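Peptidase M14 domain-containing protein (Shewanella amazonensis, PDB 2QVP) is a putative zinc-dependent metallopeptidase of the M14 family, probably acting as a metallocarboxypeptidase, though its substrate is not established. Local coordinates at residues 29-32 against 33-37; 12-15 against 16-19; 250-253 against 254-257. All coordinates share one frame; numbering follows the deposited sequence.

Contact 1: 29-32 against 33-37; sequences SLLA and IETER
Thr35 reaches back one helical turn to Leu31, and the carbonyl oxygen of Leu31 takes two bonds from it. The backbone N of Thr35 gives the regular helical bond, while Thr35 OG1 donates to Leu31 O over 2.9 Å from above the carbonyl plane, 39° out of it. The hydroxyl is placed there because OG1 lies beside its own backbone N and anti to the carbonyl carbon (chi1 -61°). Leu30 O is also used twice: Glu34 N binds it at 3.1 Å, and a water donates to it at 2.8 Å. The same water donates to Glu34 OE2 at 2.9 Å, tying the carboxylate to the helix backbone. Glu34 OE1 serves Arg37, which grips it side-on through NE (3.0 Å) and NH2 (3.1 Å) in a salt bridge, the oxygen lying close to the guanidinium plane. Next to this polar row, Leu30 and Ile33 run side by side, with Leu30 CD2 3.8 Å from Ile33 CD1. Ser29 OG has its partner at Gln25 O. All these residues belong to helix 24-38, which packs through Leu30, Leu31 and Glu34 on helix 80-91 and through Leu31 and Thr35 on Leu56 of strand 51-57.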
loop_
_atom_site.group_PDB
_atom_site.type_symbol
_atom_site.label_atom_id
_atom_site.label_comp_id
_atom_site.label_asym_id
_atom_site.label_seq_id
_atom_site.Cartn_x
_atom_site.Cartn_y
_atom_site.Cartn_z
ATOM N N SER A 29 -1.166 13.803 -12.378
ATOM C CA SER A 29 -2.195 14.836 -12.614
ATOM C C SER A 29 -3.463 14.626 -11.785
ATOM O O SER A 29 -3.943 15.555 -11.103
ATOM C CB SER A 29 -2.576 14.857 -14.077
ATOM O OG SER A 29 -1.486 15.370 -14.808
ATOM N N LEU A 30 -3.971 13.390 -11.803
ATOM C CA LEU A 30 -5.187 13.066 -11.073
ATOM C C LEU A 30 -4.964 13.032 -9.555
ATOM O O LEU A 30 -5.870 13.375 -8.800
ATOM C CB LEU A 30 -5.814 11.763 -11.578
ATOM C CG LEU A 30 -6.200 11.766 -13.059
ATOM C CD1 LEU A 30 -6.658 10.360 -13.503
ATOM C CD2 LEU A 30 -7.224 12.843 -13.420
ATOM N N LEU A 31 -3.772 12.648 -9.137
ATOM C CA LEU A 31 -3.405 12.624 -7.747
ATOM C C LEU A 31 -3.366 14.062 -7.224
ATOM O O LEU A 31 -3.783 14.287 -6.102
ATOM C CB LEU A 31 -2.051 11.950 -7.555
ATOM C CG LEU A 31 -1.550 11.792 -6.100
ATOM C CD1 LEU A 31 -2.491 10.881 -5.259
ATOM C CD2 LEU A 31 -0.189 11.247 -6.094
ATOM N N ALA A 32 -2.849 15.007 -8.028
ATOM C CA ALA A 32 -2.809 16.419 -7.644
ATOM C C ALA A 32 -4.221 16.987 -7.450
ATOM O O ALA A 32 -4.442 17.777 -6.529
ATOM C CB ALA A 32 -2.033 17.270 -8.679
ATOM N N ILE A 33 -5.144 16.615 -8.339
ATOM C CA ILE A 33 -6.544 17.013 -8.257
ATOM C C ILE A 33 -7.130 16.572 -6.934
ATOM O O ILE A 33 -7.798 17.351 -6.268
ATOM C CB ILE A 33 -7.411 16.413 -9.417
ATOM C CG1 ILE A 33 -7.059 17.076 -10.769
ATOM C CG2 ILE A 33 -8.925 16.567 -9.104
ATOM C CD1 ILE A 33 -7.550 16.329 -12.026
ATOM N N GLU A 34 -6.871 15.324 -6.549
ATOM C CA GLU A 34 -7.387 14.817 -5.269
ATOM C C GLU A 34 -6.725 15.461 -4.058
ATOM O O GLU A 34 -7.418 15.713 -3.076
ATOM C CB GLU A 34 -7.293 13.272 -5.169
ATOM C CG GLU A 34 -8.152 12.545 -6.168
ATOM C CD GLU A 34 -9.580 13.049 -6.168
ATOM O OE1 GLU A 34 -10.092 13.403 -5.082
ATOM O OE2 GLU A 34 -10.180 13.108 -7.257
ATOM N N THR A 35 -5.415 15.721 -4.134
ATOM C CA THR A 35 -4.686 16.392 -3.050
ATOM C C THR A 35 -5.324 17.764 -2.757
ATOM O O THR A 35 -5.567 18.160 -1.623
ATOM C CB THR A 35 -3.184 16.549 -3.419
ATOM O OG1 THR A 35 -2.608 15.252 -3.606
ATOM C CG2 THR A 35 -2.408 17.307 -2.352
ATOM N N GLU A 36 -5.592 18.461 -3.841
ATOM C CA GLU A 36 -6.183 19.766 -3.848
ATOM C C GLU A 36 -7.654 19.738 -3.366
ATOM O O GLU A 36 -8.073 20.583 -2.553
ATOM C CB GLU A 36 -6.002 20.306 -5.283
ATOM C CG GLU A 36 -6.369 21.683 -5.464
ATOM C CD GLU A 36 -6.111 22.208 -6.872
ATOM O OE1 GLU A 36 -5.069 21.930 -7.517
ATOM O OE2 GLU A 36 -7.000 22.935 -7.317
ATOM N N ARG A 37 -8.421 18.752 -3.823
ATOM C CA ARG A 37 -9.827 18.661 -3.436
ATOM C C ARG A 37 -10.014 18.467 -1.913
ATOM O O ARG A 37 -10.795 19.172 -1.281
ATOM C CB ARG A 37 -10.524 17.519 -4.152
ATOM C CG ARG A 37 -12.049 17.603 -4.015
ATOM C CD ARG A 37 -12.734 16.545 -4.836
ATOM N NE ARG A 37 -12.348 15.215 -4.352
ATOM C CZ ARG A 37 -12.891 14.589 -3.309
ATOM N NH1 ARG A 37 -13.890 15.126 -2.623
ATOM N NH2 ARG A 37 -12.434 13.390 -2.976
HETATM O O HOH W 1 -8.498 13.049 -9.634
#

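Contact 2: 12-15 against 16-19; sequences WRSE and IFEC
Arg13 and Glu18 lie alongside each other and point the same way, their guanidinium and carboxylate planes only 18° apart. They do not form an ion pair, since Arg13 NH2 stays 5.4 Å from Glu18 OE2. Instead the guanidinium lays one face over the Glu18 backbone, with Glu18 CA offset toward the rim and Arg13 NH1 3.1 Å from Glu18 C. A bend at chi2 (68°) folds the arginine over the turn, where Glu15 meets the guanidinium at its edge and Arg13 NH2 makes a weak salt bridge to Glu15 OE1 at 3.4 Å. Ser14 works inside the turn: OG, anti to its own N (chi1 172°), accepts from Phe17 N at 2.9 Å and also bonds Asp253 of helix 252-270. The Phe17 ring comes obliquely to the same oxygen, with CD2 3.5 Å from Ser14 OG, while Ile16 CG2 lies over one face of the ring, offset toward its rim. Where the two strands meet, Ser14 N bonds Cys19 O at 2.9 Å, almost straight, and Cys19 N returns to Ser14 O at 3.1 Å. Ser14 and Cys19 are thus an antiparallel hydrogen-bonded pair, and with Glu18 and Cys19 both facing Ser14 the hairpin of strands 13-14 and 19-20 has a G1 beta bulge.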
loop_
_atom_site.group_PDB
_atom_site.type_symbol
_atom_site.label_atom_id
_atom_site.label_comp_id
_atom_site.label_asym_id
_atom_site.label_seq_id
_atom_site.Cartn_x
_atom_site.Cartn_y
_atom_site.Cartn_z
ATOM N N TRP A 12 -1.808 -2.560 -18.619
ATOM C CA TRP A 12 -3.212 -2.725 -18.871
ATOM C C TRP A 12 -3.867 -1.359 -19.159
ATOM O O TRP A 12 -3.335 -0.306 -18.836
ATOM C CB TRP A 12 -3.895 -3.380 -17.684
ATOM C CG TRP A 12 -3.339 -4.702 -17.258
ATOM C CD1 TRP A 12 -3.790 -5.938 -17.633
ATOM C CD2 TRP A 12 -2.261 -4.933 -16.339
ATOM N NE1 TRP A 12 -3.062 -6.911 -17.024
ATOM C CE2 TRP A 12 -2.108 -6.332 -16.228
ATOM C CE3 TRP A 12 -1.424 -4.097 -15.581
ATOM C CZ2 TRP A 12 -1.155 -6.916 -15.387
ATOM C CZ3 TRP A 12 -0.457 -4.675 -14.763
ATOM C CH2 TRP A 12 -0.334 -6.072 -14.675
ATOM N N ARG A 13 -5.040 -1.422 -19.775
ATOM C CA ARG A 13 -5.860 -0.260 -20.089
ATOM C C ARG A 13 -6.872 -0.170 -18.970
ATOM O O ARG A 13 -7.433 -1.198 -18.578
ATOM C CB ARG A 13 -6.532 -0.476 -21.466
ATOM C CG ARG A 13 -7.789 0.350 -21.819
ATOM C CD ARG A 13 -7.542 1.849 -22.004
ATOM N NE ARG A 13 -8.799 2.579 -22.242
ATOM C CZ ARG A 13 -8.907 3.885 -22.555
ATOM N NH1 ARG A 13 -7.831 4.659 -22.714
ATOM N NH2 ARG A 13 -10.116 4.433 -22.726
ATOM N N SER A 14 -7.085 1.032 -18.439
ATOM C CA SER A 14 -8.123 1.283 -17.460
ATOM C C SER A 14 -9.184 2.114 -18.129
ATOM O O SER A 14 -8.845 3.106 -18.773
ATOM C CB SER A 14 -7.618 2.109 -16.277
ATOM O OG SER A 14 -8.703 2.507 -15.425
ATOM N N GLU A 15 -10.446 1.718 -17.972
ATOM C CA GLU A 15 -11.600 2.490 -18.440
ATOM C C GLU A 15 -12.038 3.464 -17.358
ATOM O O GLU A 15 -12.544 4.511 -17.684
ATOM C CB GLU A 15 -12.778 1.590 -18.795
ATOM C CG GLU A 15 -12.493 0.505 -19.840
ATOM C CD GLU A 15 -12.045 1.050 -21.185
ATOM O OE1 GLU A 15 -12.334 2.233 -21.495
ATOM O OE2 GLU A 15 -11.414 0.268 -21.936
ATOM N N ILE A 16 -11.869 3.099 -16.081
ATOM C CA ILE A 16 -12.120 3.998 -14.931
ATOM C C ILE A 16 -11.279 5.271 -15.117
ATOM O O ILE A 16 -11.784 6.399 -14.956
ATOM C CB ILE A 16 -11.785 3.322 -13.589
ATOM C CG1 ILE A 16 -12.781 2.211 -13.258
ATOM C CG2 ILE A 16 -11.768 4.320 -12.423
ATOM C CD1 ILE A 16 -12.342 1.376 -12.025
ATOM N N PHE A 17 -10.020 5.100 -15.525
ATOM C CA PHE A 17 -9.136 6.254 -15.756
ATOM C C PHE A 17 -8.862 6.608 -17.216
ATOM O O PHE A 17 -8.208 7.606 -17.452
ATOM C CB PHE A 17 -7.849 6.048 -14.969
ATOM C CG PHE A 17 -8.086 6.002 -13.484
ATOM C CD1 PHE A 17 -8.386 7.169 -12.774
ATOM C CD2 PHE A 17 -8.052 4.801 -12.798
ATOM C CE1 PHE A 17 -8.619 7.120 -11.401
ATOM C CE2 PHE A 17 -8.275 4.764 -11.450
ATOM C CZ PHE A 17 -8.549 5.917 -10.745
ATOM N N GLU A 18 -9.361 5.809 -18.165
ATOM C CA GLU A 18 -9.239 6.071 -19.613
ATOM C C GLU A 18 -7.787 6.291 -20.023
ATOM O O GLU A 18 -7.458 7.267 -20.669
ATOM C CB GLU A 18 -10.162 7.238 -20.016
ATOM C CG GLU A 18 -11.625 6.948 -19.637
ATOM C CD GLU A 18 -12.629 8.008 -20.073
ATOM O OE1 GLU A 18 -12.297 9.212 -20.057
ATOM O OE2 GLU A 18 -13.775 7.618 -20.384
ATOM N N CYS A 19 -6.920 5.361 -19.625
ATOM C CA CYS A 19 -5.497 5.480 -19.904
ATOM C C CYS A 19 -4.805 4.163 -19.665
ATOM O O CYS A 19 -5.406 3.217 -19.193
ATOM C CB CYS A 19 -4.869 6.576 -19.009
ATOM S SG CYS A 19 -4.838 6.196 -17.234
#

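Contact 3: 250-253 against 254-257; sequences QPLD and QRIL
This is a local contact at the N-terminal end of a helix, the start of helix 252-270, with Pro251 at the N-cap position and Arg255 folded back over the first turn. The helix follows strand 241-247 of the mixed central sheet, the strand that carries Glu245, the predicted proton donor/acceptor. The side chain of Arg255 is about 10 Å from that of Glu245. Backbone bonds open the helix: Arg255 N donates to Pro251 O, Ile256 N to Leu252 O and Leu257 N to Asp253 O. The Arg255 side chain, bent at chi3 (-88°), turns toward the residues before the helix, where NE and NH2 both make weak bonds to Gln250 O, at 3.1 and 3.2 Å. Across the guanidinium, Leu252 runs at about a right angle and lays CD1 over one face, offset toward the rim, 3.7 Å from Arg255 NH2. The charge has a stronger partner in Glu170, which forms a salt bridge with NH1, and Trp12 adds a cation-pi contact. Together these contacts should fix the rotation of the group. Farther along, Leu252 CG touches Ile256 CD1 at 3.9 Å. Asp253 and Ile256, three residues and so about one turn apart, lie side by side and point the same way. Besides the Ser14 bond at OD1, Asp253 takes the backbone N of Glu15 and of Ile16 at OD2; its place near the positive end of the helix dipole would tend to favour the charged form. Alongside this carboxylate, the methyl Ile256 CD1 lies 3.6 Å from Asp253 OD1.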
loop_
_atom_site.group_PDB
_atom_site.type_symbol
_atom_site.label_atom_id
_atom_site.label_comp_id
_atom_site.label_asym_id
_atom_site.label_seq_id
_atom_site.Cartn_x
_atom_site.Cartn_y
_atom_site.Cartn_z
ATOM N N GLN A 250 -6.435 -10.837 -13.497
ATOM C CA GLN A 250 -7.800 -10.344 -13.538
ATOM C C GLN A 250 -7.817 -9.003 -14.235
ATOM O O GLN A 250 -6.746 -8.407 -14.420
ATOM C CB GLN A 250 -8.310 -10.178 -12.105
ATOM C CG GLN A 250 -8.326 -11.479 -11.302
ATOM C CD GLN A 250 -9.335 -12.480 -11.798
ATOM O OE1 GLN A 250 -10.187 -12.171 -12.637
ATOM N NE2 GLN A 250 -9.269 -13.688 -11.259
ATOM N N PRO A 251 -9.017 -8.518 -14.620
ATOM C CA PRO A 251 -9.070 -7.208 -15.283
ATOM C C PRO A 251 -8.653 -6.074 -14.345
ATOM O O PRO A 251 -9.037 -6.076 -13.164
ATOM C CB PRO A 251 -10.540 -7.052 -15.651
ATOM C CG PRO A 251 -11.129 -8.458 -15.532
ATOM C CD PRO A 251 -10.364 -9.107 -14.474
ATOM N N LEU A 252 -7.885 -5.129 -14.887
ATOM C CA LEU A 252 -7.337 -4.013 -14.126
ATOM C C LEU A 252 -8.388 -3.257 -13.320
ATOM O O LEU A 252 -8.207 -3.060 -12.118
ATOM C CB LEU A 252 -6.582 -3.033 -15.041
ATOM C CG LEU A 252 -5.849 -1.854 -14.351
ATOM C CD1 LEU A 252 -4.663 -2.332 -13.577
ATOM C CD2 LEU A 252 -5.427 -0.818 -15.395
ATOM N N ASP A 253 -9.480 -2.844 -13.955
ATOM C CA ASP A 253 -10.512 -2.065 -13.237
ATOM C C ASP A 253 -11.110 -2.826 -12.038
ATOM O O ASP A 253 -11.330 -2.219 -10.994
ATOM C CB ASP A 253 -11.553 -1.506 -14.216
ATOM C CG ASP A 253 -10.973 -0.383 -15.132
ATOM O OD1 ASP A 253 -9.986 0.309 -14.768
ATOM O OD2 ASP A 253 -11.521 -0.171 -16.234
ATOM N N GLN A 254 -11.287 -4.152 -12.144
ATOM C CA GLN A 254 -11.735 -4.949 -10.994
ATOM C C GLN A 254 -10.695 -4.911 -9.859
ATOM O O GLN A 254 -11.034 -4.699 -8.678
ATOM C CB GLN A 254 -12.083 -6.378 -11.419
ATOM C CG GLN A 254 -13.374 -6.420 -12.252
ATOM C CD GLN A 254 -14.604 -6.025 -11.432
ATOM O OE1 GLN A 254 -14.964 -6.713 -10.473
ATOM N NE2 GLN A 254 -15.247 -4.911 -11.802
ATOM N N ARG A 255 -9.429 -5.063 -10.227
ATOM C CA ARG A 255 -8.346 -4.922 -9.244
ATOM C C ARG A 255 -8.296 -3.519 -8.633
ATOM O O ARG A 255 -8.027 -3.384 -7.440
ATOM C CB ARG A 255 -7.003 -5.241 -9.874
ATOM C CG ARG A 255 -6.779 -6.715 -10.238
ATOM C CD ARG A 255 -5.425 -6.774 -10.890
ATOM N NE ARG A 255 -5.451 -6.556 -12.294
ATOM C CZ ARG A 255 -4.435 -6.120 -13.030
ATOM N NH1 ARG A 255 -3.255 -5.727 -12.523
ATOM N NH2 ARG A 255 -4.660 -6.007 -14.316
ATOM N N ILE A 256 -8.543 -2.487 -9.454
ATOM C CA ILE A 256 -8.606 -1.101 -8.961
ATOM C C ILE A 256 -9.732 -0.966 -7.914
ATOM O O ILE A 256 -9.513 -0.414 -6.820
ATOM C CB ILE A 256 -8.744 -0.060 -10.109
ATOM C CG1 ILE A 256 -7.431 0.042 -10.897
ATOM C CG2 ILE A 256 -9.132 1.324 -9.559
ATOM C CD1 ILE A 256 -7.520 0.877 -12.172
ATOM N N LEU A 257 -10.907 -1.519 -8.220
ATOM C CA LEU A 257 -12.037 -1.421 -7.288
ATOM C C LEU A 257 -11.803 -2.184 -6.001
ATOM O O LEU A 257 -12.173 -1.691 -4.940
ATOM C CB LEU A 257 -13.343 -1.850 -7.955
ATOM C CG LEU A 257 -13.797 -0.954 -9.105
ATOM C CD1 LEU A 257 -14.907 -1.615 -9.959
ATOM C CD2 LEU A 257 -14.226 0.404 -8.555
#

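Along the chain the order is contact 2, contact 1, contact 3: the hairpin 12-19 precedes helix 24-38, and residues 250-257 begin the last helix, 252-270. Contacts 2 and 3 are close, their centres about 10 Å apart, and joined by polar bonds from Asp253 to the turn, so the N-terminal hairpin is fastened to the start of the C-terminal helix. Contact 1 lies about 17 Å from contact 2, centre to centre, and touches it where Leu30 packs on Phe17. Contacts 1 and 3 do not meet, with nearest atoms about 10 Å apart. Helix 80-91 is common ground, packing against residues of all three contacts.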